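Local atomic coordinates of ATP-dependent DNA helicase PIF1 (Candida albicans, PDB entry 7OTJ), a protein that probably couples ATP hydrolysis to 5'-3' unwinding of DNA, including G-quadruplexes, and so maintains the stability of the nuclear and mitochondrial genomes. Residues Phe74-Ile85 with Leu116-Leu127; Lys48-Thr56 with Gly64-Ala72. All coordinates share one frame; numbering follows the deposited sequence.

Overall arrangement
Both contacts lie in the PIF1-like helicase domain that also holds the ATP-binding loop, on the same side of the chain's centre, with their own centres about 15 Å apart. Contact 2 is the buried one: backbone hydrogen bonds join an edge strand to its neighbour in the parallel sheet, and the short helix 68-72 follows directly. Contact 1 lies farther out and is partly buried, held by apolar side chains and by one lysine on loop carbonyls. Helix 68-72 links the two, since Leu68 packs on Leu120 and His69 on Leu116. Both reach the bound DNA, contact 2 through phosphates and a sugar, contact 1 through Leu76 at the bases.

Contact 1 of 2, residues Phe74-Ile85 with Leu116-Leu127; sequences FGLGQGKVENLI and LLNKLNEIAKNL. With nucleotides of chain C.
Val81 and Ile85, on the first turns of helix 81-90, face Lys119 and Ile123 of helix 114-128; the short axes of 81-85 and 116-127 pass 10.0 Å apart at an angle of 55°. Ahead of the first helix, Gly75, with positive phi, takes the first corner of the type II' turn Phe74-Gly77; Gly77, also at positive phi, has no side chain to collide with the Phe74 ring, and Lys80 is the N-cap. The Phe74 ring presents its edge to Leu116 CD1 and Ile123 CD1, while Leu120 CD2 comes in obliquely, 3.5 Å from Phe74 CE2. Leu84 CD1 lies over one face, offset toward the rim; the large flat ring fills the angle between turn and helices. Further along, Ile85 CG1 meets Ile123 CG1 at 3.5 Å, and Ile85 CG2 lies against Leu127 CD2. Lysine suits position 119 because its methylenes pack on Val81 CG2 and Leu84 CD1 while the chain, extended beyond CG, carries the amine to the loop carbonyls. Lys119 NZ donates to Gly77 O at 2.9 Å and, in the carbonyl plane, to Gly79 O at 2.6 Å, tying loop to helix. Leu76 CD2 touches two neighbouring bases, 3.7 Å from both C2 of DT4 and C5 of DT5 of chain C. A type II' turn and loop thus lead into an N-capped helix packed on helix 114-128 of the PIF1-like helicase domain, bringing Leu76 to the bound DNA.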
loop_
_atom_site.group_PDB
_atom_site.type_symbol
_atom_site.label_atom_id
_atom_site.label_comp_id
_atom_site.label_asym_id
_atom_site.label_seq_id
_atom_site.Cartn_x
_atom_site.Cartn_y
_atom_site.Cartn_z
ATOM N N PHE A 74 -5.504 7.745 -14.906
ATOM C CA PHE A 74 -6.714 7.031 -15.298
ATOM C C PHE A 74 -7.927 7.476 -14.510
ATOM O O PHE A 74 -9.060 7.320 -14.976
ATOM C CB PHE A 74 -6.556 5.542 -14.999
ATOM C CG PHE A 74 -5.898 4.770 -16.060
ATOM C CD1 PHE A 74 -5.686 5.322 -17.299
ATOM C CD2 PHE A 74 -5.507 3.468 -15.819
ATOM C CE1 PHE A 74 -5.075 4.594 -18.279
ATOM C CE2 PHE A 74 -4.906 2.735 -16.793
ATOM C CZ PHE A 74 -4.684 3.294 -18.026
ATOM N N GLY A 75 -7.712 7.955 -13.295
ATOM C CA GLY A 75 -8.765 7.861 -12.316
ATOM C C GLY A 75 -8.802 6.387 -11.982
ATOM O O GLY A 75 -7.777 5.815 -11.601
ATOM N N LEU A 76 -9.922 5.726 -12.259
ATOM C CA LEU A 76 -10.013 4.290 -12.049
ATOM C C LEU A 76 -9.698 3.490 -13.303
ATOM O O LEU A 76 -9.517 2.273 -13.210
ATOM C CB LEU A 76 -11.412 3.913 -11.544
ATOM C CG LEU A 76 -11.772 4.419 -10.142
ATOM C CD1 LEU A 76 -13.163 3.969 -9.747
ATOM C CD2 LEU A 76 -10.743 3.953 -9.125
ATOM N N GLY A 77 -9.606 4.144 -14.460
ATOM C CA GLY A 77 -9.276 3.477 -15.703
ATOM C C GLY A 77 -10.286 2.442 -16.141
ATOM O O GLY A 77 -9.905 1.351 -16.579
ATOM N N GLN A 78 -11.574 2.782 -16.064
ATOM C CA GLN A 78 -12.622 1.788 -16.257
ATOM C C GLN A 78 -13.148 1.726 -17.683
ATOM O O GLN A 78 -13.512 0.639 -18.150
ATOM C CB GLN A 78 -13.793 2.067 -15.308
ATOM C CG GLN A 78 -13.545 1.633 -13.871
ATOM C CD GLN A 78 -14.786 1.739 -13.008
ATOM O OE1 GLN A 78 -15.832 2.223 -13.454
ATOM N NE2 GLN A 78 -14.679 1.286 -11.764
ATOM N N GLY A 79 -13.193 2.851 -18.390
ATOM C CA GLY A 79 -13.749 2.847 -19.729
ATOM C C GLY A 79 -12.866 2.194 -20.774
ATOM O O GLY A 79 -12.016 1.353 -20.461
ATOM N N LYS A 80 -13.051 2.584 -22.027
ATOM C CA LYS A 80 -12.258 2.040 -23.113
ATOM C C LYS A 80 -11.022 2.897 -23.344
ATOM O O LYS A 80 -11.003 4.093 -23.039
ATOM C CB LYS A 80 -13.087 1.929 -24.391
ATOM C CG LYS A 80 -14.035 3.075 -24.631
ATOM C CD LYS A 80 -15.165 2.633 -25.545
ATOM C CE LYS A 80 -14.640 1.901 -26.776
ATOM N NZ LYS A 80 -15.743 1.217 -27.513
ATOM N N VAL A 81 -9.978 2.257 -23.876
ATOM C CA VAL A 81 -8.668 2.893 -23.987
ATOM C C VAL A 81 -8.755 4.189 -24.784
ATOM O O VAL A 81 -8.037 5.155 -24.501
ATOM C CB VAL A 81 -7.655 1.912 -24.604
ATOM C CG1 VAL A 81 -6.267 2.539 -24.656
ATOM C CG2 VAL A 81 -7.629 0.620 -23.806
ATOM N N GLU A 82 -9.628 4.235 -25.793
ATOM C CA GLU A 82 -9.771 5.458 -26.577
ATOM C C GLU A 82 -10.186 6.635 -25.698
ATOM O O GLU A 82 -9.724 7.764 -25.901
ATOM C CB GLU A 82 -10.784 5.243 -27.706
ATOM C CG GLU A 82 -10.325 4.290 -28.810
ATOM C CD GLU A 82 -10.262 2.832 -28.370
ATOM O OE1 GLU A 82 -10.930 2.467 -27.378
ATOM O OE2 GLU A 82 -9.537 2.049 -29.022
ATOM N N ASN A 83 -11.020 6.385 -24.686
ATOM C CA ASN A 83 -11.439 7.465 -23.799
ATOM C C ASN A 83 -10.384 7.761 -22.740
ATOM O O ASN A 83 -10.134 8.929 -22.422
ATOM C CB ASN A 83 -12.773 7.120 -23.134
ATOM C CG ASN A 83 -13.897 6.942 -24.134
ATOM O OD1 ASN A 83 -13.849 7.471 -25.243
ATOM N ND2 ASN A 83 -14.926 6.196 -23.741
ATOM N N LEU A 84 -9.772 6.713 -22.178
ATOM C CA LEU A 84 -8.692 6.896 -21.212
ATOM C C LEU A 84 -7.568 7.751 -21.782
ATOM O O LEU A 84 -6.946 8.536 -21.055
ATOM C CB LEU A 84 -8.152 5.539 -20.769
ATOM C CG LEU A 84 -9.137 4.622 -20.050
ATOM C CD1 LEU A 84 -8.436 3.338 -19.652
ATOM C CD2 LEU A 84 -9.749 5.313 -18.831
ATOM N N ILE A 85 -7.274 7.593 -23.075
ATOM C CA ILE A 85 -6.193 8.357 -23.688
ATOM C C ILE A 85 -6.539 9.837 -23.738
ATOM O O ILE A 85 -5.686 10.693 -23.477
ATOM C CB ILE A 85 -5.880 7.805 -25.090
ATOM C CG1 ILE A 85 -5.276 6.413 -24.979
ATOM C CG2 ILE A 85 -4.938 8.732 -25.832
ATOM C CD1 ILE A 85 -5.117 5.726 -26.299
ATOM N N LEU A 116 -6.050 -4.154 -16.625
ATOM C CA LEU A 116 -5.482 -2.829 -16.413
ATOM C C LEU A 116 -4.125 -2.717 -17.090
ATOM O O LEU A 116 -3.816 -1.700 -17.723
ATOM C CB LEU A 116 -5.351 -2.546 -14.918
ATOM C CG LEU A 116 -4.933 -1.124 -14.560
ATOM C CD1 LEU A 116 -6.095 -0.162 -14.756
ATOM C CD2 LEU A 116 -4.408 -1.066 -13.137
ATOM N N LEU A 117 -3.313 -3.770 -16.989
ATOM C CA LEU A 117 -1.976 -3.740 -17.565
ATOM C C LEU A 117 -2.023 -3.644 -19.086
ATOM O O LEU A 117 -1.158 -3.004 -19.695
ATOM C CB LEU A 117 -1.197 -4.973 -17.115
ATOM C CG LEU A 117 0.312 -4.861 -17.304
ATOM C CD1 LEU A 117 0.891 -3.794 -16.373
ATOM C CD2 LEU A 117 0.988 -6.213 -17.109
ATOM N N ASN A 118 -3.016 -4.286 -19.714
ATOM C CA ASN A 118 -3.174 -4.200 -21.165
ATOM C C ASN A 118 -3.563 -2.793 -21.605
ATOM O O ASN A 118 -3.104 -2.314 -22.650
ATOM C CB ASN A 118 -4.214 -5.214 -21.642
ATOM C CG ASN A 118 -3.661 -6.630 -21.727
ATOM O OD1 ASN A 118 -2.455 -6.827 -21.848
ATOM N ND2 ASN A 118 -4.548 -7.622 -21.681
ATOM N N LYS A 119 -4.404 -2.114 -20.819
ATOM C CA LYS A 119 -4.720 -0.718 -21.104
ATOM C C LYS A 119 -3.482 0.157 -20.955
ATOM O O LYS A 119 -3.186 0.987 -21.819
ATOM C CB LYS A 119 -5.833 -0.222 -20.180
ATOM C CG LYS A 119 -7.170 -0.925 -20.358
ATOM C CD LYS A 119 -8.227 -0.347 -19.428
ATOM C CE LYS A 119 -9.616 -0.808 -19.824
ATOM N NZ LYS A 119 -10.659 -0.201 -18.956
ATOM N N LEU A 120 -2.739 -0.024 -19.861
ATOM C CA LEU A 120 -1.508 0.736 -19.678
ATOM C C LEU A 120 -0.556 0.518 -20.844
ATOM O O LEU A 120 0.105 1.459 -21.295
ATOM C CB LEU A 120 -0.840 0.344 -18.362
ATOM C CG LEU A 120 -1.576 0.803 -17.099
ATOM C CD1 LEU A 120 -1.032 0.110 -15.856
ATOM C CD2 LEU A 120 -1.481 2.314 -16.965
ATOM N N ASN A 121 -0.480 -0.717 -21.347
ATOM C CA ASN A 121 0.384 -1.011 -22.485
ATOM C C ASN A 121 -0.031 -0.209 -23.716
ATOM O O ASN A 121 0.795 0.472 -24.335
ATOM C CB ASN A 121 0.359 -2.509 -22.778
ATOM C CG ASN A 121 1.443 -2.927 -23.752
ATOM O OD1 ASN A 121 2.422 -2.205 -23.955
ATOM N ND2 ASN A 121 1.280 -4.100 -24.355
ATOM N N GLU A 122 -1.321 -0.266 -24.068
ATOM C CA GLU A 122 -1.819 0.461 -25.233
ATOM C C GLU A 122 -1.660 1.964 -25.056
ATOM O O GLU A 122 -1.358 2.679 -26.017
ATOM C CB GLU A 122 -3.282 0.102 -25.495
ATOM C CG GLU A 122 -3.510 -1.379 -25.812
ATOM C CD GLU A 122 -4.936 -1.692 -26.253
ATOM O OE1 GLU A 122 -5.276 -2.892 -26.329
ATOM O OE2 GLU A 122 -5.712 -0.750 -26.531
ATOM N N ILE A 123 -1.855 2.461 -23.834
ATOM C CA ILE A 123 -1.756 3.897 -23.596
ATOM C C ILE A 123 -0.310 4.347 -23.715
ATOM O O ILE A 123 -0.018 5.399 -24.297
ATOM C CB ILE A 123 -2.356 4.258 -22.222
ATOM C CG1 ILE A 123 -3.858 4.500 -22.353
ATOM C CG2 ILE A 123 -1.686 5.490 -21.637
ATOM C CD1 ILE A 123 -4.709 3.649 -21.459
ATOM N N ALA A 124 0.616 3.548 -23.183
ATOM C CA ALA A 124 2.035 3.844 -23.328
ATOM C C ALA A 124 2.418 4.002 -24.795
ATOM O O ALA A 124 3.042 4.998 -25.181
ATOM C CB ALA A 124 2.862 2.738 -22.676
ATOM N N LYS A 125 2.050 3.028 -25.628
ATOM C CA LYS A 125 2.378 3.099 -27.047
ATOM C C LYS A 125 1.773 4.339 -27.693
ATOM O O LYS A 125 2.456 5.066 -28.422
ATOM C CB LYS A 125 1.916 1.827 -27.758
ATOM C CG LYS A 125 2.599 0.562 -27.250
ATOM C CD LYS A 125 2.020 -0.692 -27.885
ATOM C CE LYS A 125 2.685 -1.937 -27.327
ATOM N NZ LYS A 125 2.182 -3.173 -27.980
ATOM N N ASN A 126 0.492 4.602 -27.426
ATOM C CA ASN A 126 -0.197 5.693 -28.109
ATOM C C ASN A 126 0.400 7.046 -27.745
ATOM O O ASN A 126 0.788 7.822 -28.626
ATOM C CB ASN A 126 -1.686 5.666 -27.772
ATOM C CG ASN A 126 -2.489 6.616 -28.630
ATOM O OD1 ASN A 126 -3.031 6.224 -29.663
ATOM N ND2 ASN A 126 -2.562 7.877 -28.215
ATOM N N LEU A 127 0.477 7.348 -26.447
ATOM C CA LEU A 127 0.928 8.664 -26.012
ATOM C C LEU A 127 2.368 8.942 -26.420
ATOM O O LEU A 127 2.745 10.104 -26.608
ATOM C CB LEU A 127 0.778 8.790 -24.499
ATOM C CG LEU A 127 -0.623 8.607 -23.916
ATOM C CD1 LEU A 127 -0.572 8.860 -22.435
ATOM C CD2 LEU A 127 -1.604 9.543 -24.584
ATOM P P DT C 5 -5.809 5.744 -5.892
ATOM O OP1 DT C 5 -4.540 6.469 -6.149
ATOM O OP2 DT C 5 -6.367 5.703 -4.518
ATOM O "O5'" DT C 5 -6.885 6.334 -6.917
ATOM C "C5'" DT C 5 -6.488 6.644 -8.250
ATOM C "C4'" DT C 5 -7.024 8.000 -8.681
ATOM O "O4'" DT C 5 -8.454 7.906 -8.895
ATOM C "C3'" DT C 5 -6.813 9.132 -7.680
ATOM O "O3'" DT C 5 -6.504 10.347 -8.364
ATOM C "C2'" DT C 5 -8.157 9.216 -6.950
ATOM C "C1'" DT C 5 -9.149 8.770 -8.017
ATOM N N1 DT C 5 -10.309 8.022 -7.475
ATOM C C2 DT C 5 -11.586 8.459 -7.750
ATOM O O2 DT C 5 -11.828 9.447 -8.416
ATOM N N3 DT C 5 -12.583 7.690 -7.210
ATOM C C4 DT C 5 -12.433 6.549 -6.441
ATOM O O4 DT C 5 -13.391 5.926 -6.000
ATOM C C5 DT C 5 -11.071 6.144 -6.196
ATOM C C7 DT C 5 -10.785 4.919 -5.374
ATOM C C6 DT C 5 -10.088 6.890 -6.724
ATOM P P DT C 4 -6.004 1.456 -2.121
ATOM O OP1 DT C 4 -4.635 1.926 -1.795
ATOM O OP2 DT C 4 -7.158 1.852 -1.285
ATOM O "O5'" DT C 4 -6.280 1.883 -3.638
ATOM C "C5'" DT C 4 -5.279 1.652 -4.612
ATOM C "C4'" DT C 4 -5.794 1.915 -6.014
ATOM O "O4'" DT C 4 -6.769 0.916 -6.378
ATOM C "C3'" DT C 4 -6.509 3.237 -6.195
ATOM O "O3'" DT C 4 -5.560 4.249 -6.418
ATOM C "C2'" DT C 4 -7.352 2.967 -7.440
ATOM C "C1'" DT C 4 -7.707 1.485 -7.280
ATOM N N1 DT C 4 -9.101 1.243 -6.760
ATOM C C2 DT C 4 -10.033 0.692 -7.602
ATOM O O2 DT C 4 -9.788 0.382 -8.751
ATOM N N3 DT C 4 -11.272 0.511 -7.051
ATOM C C4 DT C 4 -11.671 0.821 -5.768
ATOM O O4 DT C 4 -12.811 0.621 -5.371
ATOM C C5 DT C 4 -10.651 1.398 -4.927
ATOM C C7 DT C 4 -10.972 1.770 -3.509
ATOM C C6 DT C 4 -9.425 1.580 -5.454
#

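Contact 2 of 2, residues Lys48-Thr56 with Gly64-Ala72. With nucleotides of chain C.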
loop_
_atom_site.group_PDB
_atom_site.type_symbol
_atom_site.label_atom_id
_atom_site.label_comp_id
_atom_site.label_asym_id
_atom_site.label_seq_id
_atom_site.Cartn_x
_atom_site.Cartn_y
_atom_site.Cartn_z
ATOM N N LYS A 48 14.635 12.245 -13.971
ATOM C CA LYS A 48 13.217 12.566 -14.045
ATOM C C LYS A 48 12.428 11.506 -14.804
ATOM O O LYS A 48 11.275 11.749 -15.178
ATOM C CB LYS A 48 13.024 13.930 -14.709
ATOM C CG LYS A 48 13.713 15.076 -13.990
ATOM C CD LYS A 48 13.718 16.341 -14.839
ATOM C CE LYS A 48 12.310 16.741 -15.259
ATOM N NZ LYS A 48 12.304 17.934 -16.157
ATOM N N GLY A 49 13.001 10.322 -14.998
ATOM C CA GLY A 49 12.368 9.347 -15.861
ATOM C C GLY A 49 12.117 7.999 -15.225
ATOM O O GLY A 49 11.898 7.009 -15.931
ATOM N N VAL A 50 12.092 7.952 -13.897
ATOM C CA VAL A 50 11.842 6.715 -13.168
ATOM C C VAL A 50 10.495 6.859 -12.480
ATOM O O VAL A 50 10.308 7.740 -11.633
ATOM C CB VAL A 50 12.953 6.412 -12.152
ATOM C CG1 VAL A 50 12.692 5.070 -11.486
ATOM C CG2 VAL A 50 14.320 6.439 -12.832
ATOM N N ALA A 51 9.551 6.017 -12.874
ATOM C CA ALA A 51 8.207 6.006 -12.318
ATOM C C ALA A 51 8.127 4.915 -11.250
ATOM O O ALA A 51 8.226 3.726 -11.568
ATOM C CB ALA A 51 7.187 5.789 -13.432
ATOM N N VAL A 52 7.999 5.314 -9.983
ATOM C CA VAL A 52 7.872 4.374 -8.865
ATOM C C VAL A 52 6.394 4.181 -8.539
ATOM O O VAL A 52 5.697 5.141 -8.187
ATOM C CB VAL A 52 8.638 4.869 -7.628
ATOM C CG1 VAL A 52 8.547 3.847 -6.504
ATOM C CG2 VAL A 52 10.085 5.189 -7.972
ATOM N N THR A 53 5.932 2.931 -8.551
ATOM C CA THR A 53 4.510 2.640 -8.391
ATOM C C THR A 53 4.328 1.308 -7.680
ATOM O O THR A 53 5.218 0.451 -7.678
ATOM C CB THR A 53 3.702 2.568 -9.705
ATOM O OG1 THR A 53 4.161 1.474 -10.507
ATOM C CG2 THR A 53 3.753 3.870 -10.490
ATOM N N ALA A 54 3.182 1.173 -7.023
ATOM C CA ALA A 54 2.758 -0.077 -6.421
ATOM C C ALA A 54 1.248 -0.182 -6.564
ATOM O O ALA A 54 0.563 0.796 -6.879
ATOM C CB ALA A 54 3.189 -0.172 -4.954
ATOM N N SER A 55 0.729 -1.390 -6.339
ATOM C CA SER A 55 -0.690 -1.644 -6.564
ATOM C C SER A 55 -1.572 -0.947 -5.534
ATOM O O SER A 55 -2.728 -0.631 -5.832
ATOM C CB SER A 55 -0.965 -3.144 -6.550
ATOM O OG SER A 55 -0.480 -3.724 -5.352
ATOM N N THR A 56 -1.082 -0.755 -4.310
ATOM C CA THR A 56 -1.850 -0.076 -3.275
ATOM C C THR A 56 -1.102 1.157 -2.780
ATOM O O THR A 56 0.115 1.286 -2.952
ATOM C CB THR A 56 -2.138 -1.008 -2.091
ATOM O OG1 THR A 56 -0.902 -1.400 -1.481
ATOM C CG2 THR A 56 -2.876 -2.243 -2.554
ATOM N N GLY A 64 8.567 4.831 -1.533
ATOM C CA GLY A 64 8.572 6.230 -1.938
ATOM C C GLY A 64 7.931 6.477 -3.288
ATOM O O GLY A 64 8.462 7.248 -4.095
ATOM N N GLY A 65 6.778 5.866 -3.539
ATOM C CA GLY A 65 6.119 6.037 -4.811
ATOM C C GLY A 65 4.650 6.390 -4.698
ATOM O O GLY A 65 4.182 6.864 -3.657
ATOM N N ILE A 66 3.918 6.178 -5.788
ATOM C CA ILE A 66 2.499 6.477 -5.868
ATOM C C ILE A 66 1.817 5.267 -6.487
ATOM O O ILE A 66 2.468 4.363 -7.007
ATOM C CB ILE A 66 2.215 7.753 -6.685
ATOM C CG1 ILE A 66 2.649 7.552 -8.139
ATOM C CG2 ILE A 66 2.906 8.956 -6.050
ATOM C CD1 ILE A 66 2.460 8.771 -9.014
ATOM N N THR A 67 0.495 5.237 -6.400
ATOM C CA THR A 67 -0.209 4.090 -6.948
ATOM C C THR A 67 -0.039 4.028 -8.464
ATOM O O THR A 67 0.275 5.021 -9.129
ATOM C CB THR A 67 -1.691 4.120 -6.575
ATOM O OG1 THR A 67 -2.358 5.166 -7.297
ATOM C CG2 THR A 67 -1.852 4.338 -5.077
ATOM N N LEU A 68 -0.216 2.822 -9.002
ATOM C CA LEU A 68 -0.213 2.659 -10.449
ATOM C C LEU A 68 -1.303 3.509 -11.091
ATOM O O LEU A 68 -1.063 4.177 -12.104
ATOM C CB LEU A 68 -0.386 1.181 -10.814
ATOM C CG LEU A 68 -0.256 0.789 -12.289
ATOM C CD1 LEU A 68 1.056 1.302 -12.864
ATOM C CD2 LEU A 68 -0.358 -0.719 -12.451
ATOM N N HIS A 69 -2.511 3.495 -10.516
ATOM C CA HIS A 69 -3.603 4.290 -11.071
ATOM C C HIS A 69 -3.271 5.777 -11.056
ATOM O O HIS A 69 -3.520 6.486 -12.038
ATOM C CB HIS A 69 -4.897 4.027 -10.301
ATOM C CG HIS A 69 -5.416 2.631 -10.452
ATOM N ND1 HIS A 69 -4.923 1.571 -9.720
ATOM C CD2 HIS A 69 -6.386 2.122 -11.249
ATOM C CE1 HIS A 69 -5.566 0.469 -10.061
ATOM N NE2 HIS A 69 -6.457 0.776 -10.988
ATOM N N SER A 70 -2.694 6.263 -9.954
ATOM C CA SER A 70 -2.372 7.682 -9.859
ATOM C C SER A 70 -1.314 8.078 -10.883
ATOM O O SER A 70 -1.384 9.169 -11.464
ATOM C CB SER A 70 -1.896 8.013 -8.448
ATOM O OG SER A 70 -1.910 9.406 -8.216
ATOM N N PHE A 71 -0.337 7.198 -11.127
ATOM C CA PHE A 71 0.702 7.505 -12.105
ATOM C C PHE A 71 0.119 7.658 -13.500
ATOM O O PHE A 71 0.557 8.517 -14.273
ATOM C CB PHE A 71 1.772 6.411 -12.116
ATOM C CG PHE A 71 2.600 6.398 -13.375
ATOM C CD1 PHE A 71 3.655 7.287 -13.538
ATOM C CD2 PHE A 71 2.320 5.509 -14.403
ATOM C CE1 PHE A 71 4.411 7.287 -14.695
ATOM C CE2 PHE A 71 3.079 5.508 -15.570
ATOM C CZ PHE A 71 4.124 6.393 -15.709
ATOM N N ALA A 72 -0.877 6.839 -13.832
ATOM C CA ALA A 72 -1.392 6.806 -15.194
ATOM C C ALA A 72 -2.168 8.070 -15.529
ATOM O O ALA A 72 -2.076 8.580 -16.651
ATOM C CB ALA A 72 -2.267 5.570 -15.392
ATOM P P DT C 4 -6.004 1.456 -2.121
ATOM O OP1 DT C 4 -4.635 1.926 -1.795
ATOM O OP2 DT C 4 -7.158 1.852 -1.285
ATOM O "O5'" DT C 4 -6.280 1.883 -3.638
ATOM C "C5'" DT C 4 -5.279 1.652 -4.612
ATOM C "C4'" DT C 4 -5.794 1.915 -6.014
ATOM O "O4'" DT C 4 -6.769 0.916 -6.378
ATOM C "C3'" DT C 4 -6.509 3.237 -6.195
ATOM O "O3'" DT C 4 -5.560 4.249 -6.418
ATOM C "C2'" DT C 4 -7.352 2.967 -7.440
ATOM C "C1'" DT C 4 -7.707 1.485 -7.280
ATOM N N1 DT C 4 -9.101 1.243 -6.760
ATOM C C2 DT C 4 -10.033 0.692 -7.602
ATOM O O2 DT C 4 -9.788 0.382 -8.751
ATOM N N3 DT C 4 -11.272 0.511 -7.051
ATOM C C4 DT C 4 -11.671 0.821 -5.768
ATOM O O4 DT C 4 -12.811 0.621 -5.371
ATOM C C5 DT C 4 -10.651 1.398 -4.927
ATOM C C7 DT C 4 -10.972 1.770 -3.509
ATOM C C6 DT C 4 -9.425 1.580 -5.454
ATOM P P DT C 5 -5.809 5.744 -5.892
ATOM O OP1 DT C 5 -4.540 6.469 -6.149
ATOM O OP2 DT C 5 -6.367 5.703 -4.518
ATOM O "O5'" DT C 5 -6.885 6.334 -6.917
ATOM C "C5'" DT C 5 -6.488 6.644 -8.250
ATOM C "C4'" DT C 5 -7.024 8.000 -8.681
ATOM O "O4'" DT C 5 -8.454 7.906 -8.895
ATOM C "C3'" DT C 5 -6.813 9.132 -7.680
ATOM O "O3'" DT C 5 -6.504 10.347 -8.364
ATOM C "C2'" DT C 5 -8.157 9.216 -6.950
ATOM C "C1'" DT C 5 -9.149 8.770 -8.017
ATOM N N1 DT C 5 -10.309 8.022 -7.475
ATOM C C2 DT C 5 -11.586 8.459 -7.750
ATOM O O2 DT C 5 -11.828 9.447 -8.416
ATOM N N3 DT C 5 -12.583 7.690 -7.210
ATOM C C4 DT C 5 -12.433 6.549 -6.441
ATOM O O4 DT C 5 -13.391 5.926 -6.000
ATOM C C5 DT C 5 -11.071 6.144 -6.196
ATOM C C7 DT C 5 -10.785 4.919 -5.374
ATOM C C6 DT C 5 -10.088 6.890 -6.724
ATOM P P DT C 6 -5.078 11.067 -8.154
ATOM O OP1 DT C 6 -4.228 10.703 -9.306
ATOM O OP2 DT C 6 -4.594 10.781 -6.784
ATOM O "O5'" DT C 6 -5.419 12.630 -8.247
HETATM O O HOH W 1 -2.585 0.941 -8.354
#
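Ala51 CB and Thr53 CG2 approach the Phe71 ring obliquely, Ala51 CB 3.4 Å from Phe71 CE1 and Thr53 CG2 near the ring's root, 3.6 Å from Phe71 CB; the Trp98 ring meets it too, planes about 55° apart. Small Ala51 leaves space for so large a ring beside the sheet. The His69 ring takes the sugar of DT4 of chain C over one face, C2' lying 3.5 Å above the plane toward the rim. A water bonded to His69 ND1 donates to Ser55 O, bridging the helix to the residue just past strand 50-54.

The backbones pair in parallel, Thr53 beside Ile66 and Ala54 beside Thr67. Ile66 N donates to Val52 O at 3.2 Å, nearly straight at 169°, and Ile66 O accepts from Ala54 N; Leu68 N then closes on Ala54 O at 3.0 Å. Gly65 lies so close to Val52 CG1 that a CB would clash there. Thr53 OG1 bonds Ile105 O of the next strand.

Thr67 is the N-cap of helix 68-72. With chi1 at 71°, its OG1 sits between backbone N and carbonyl carbon, accepting from Ser70 N while donating to OP1 of DT5 of chain C at 2.8 Å. Ser70 OG bonds OP1 of DT6 of chain C, 2.9 Å away. Small hydroxyl residues suit gripping successive phosphates. Strand 50-54, helix 57-61 and strand 66-67 make a beta-alpha-beta crossover at the DNA-binding edge of a RecA-like, P-loop NTPase sheet.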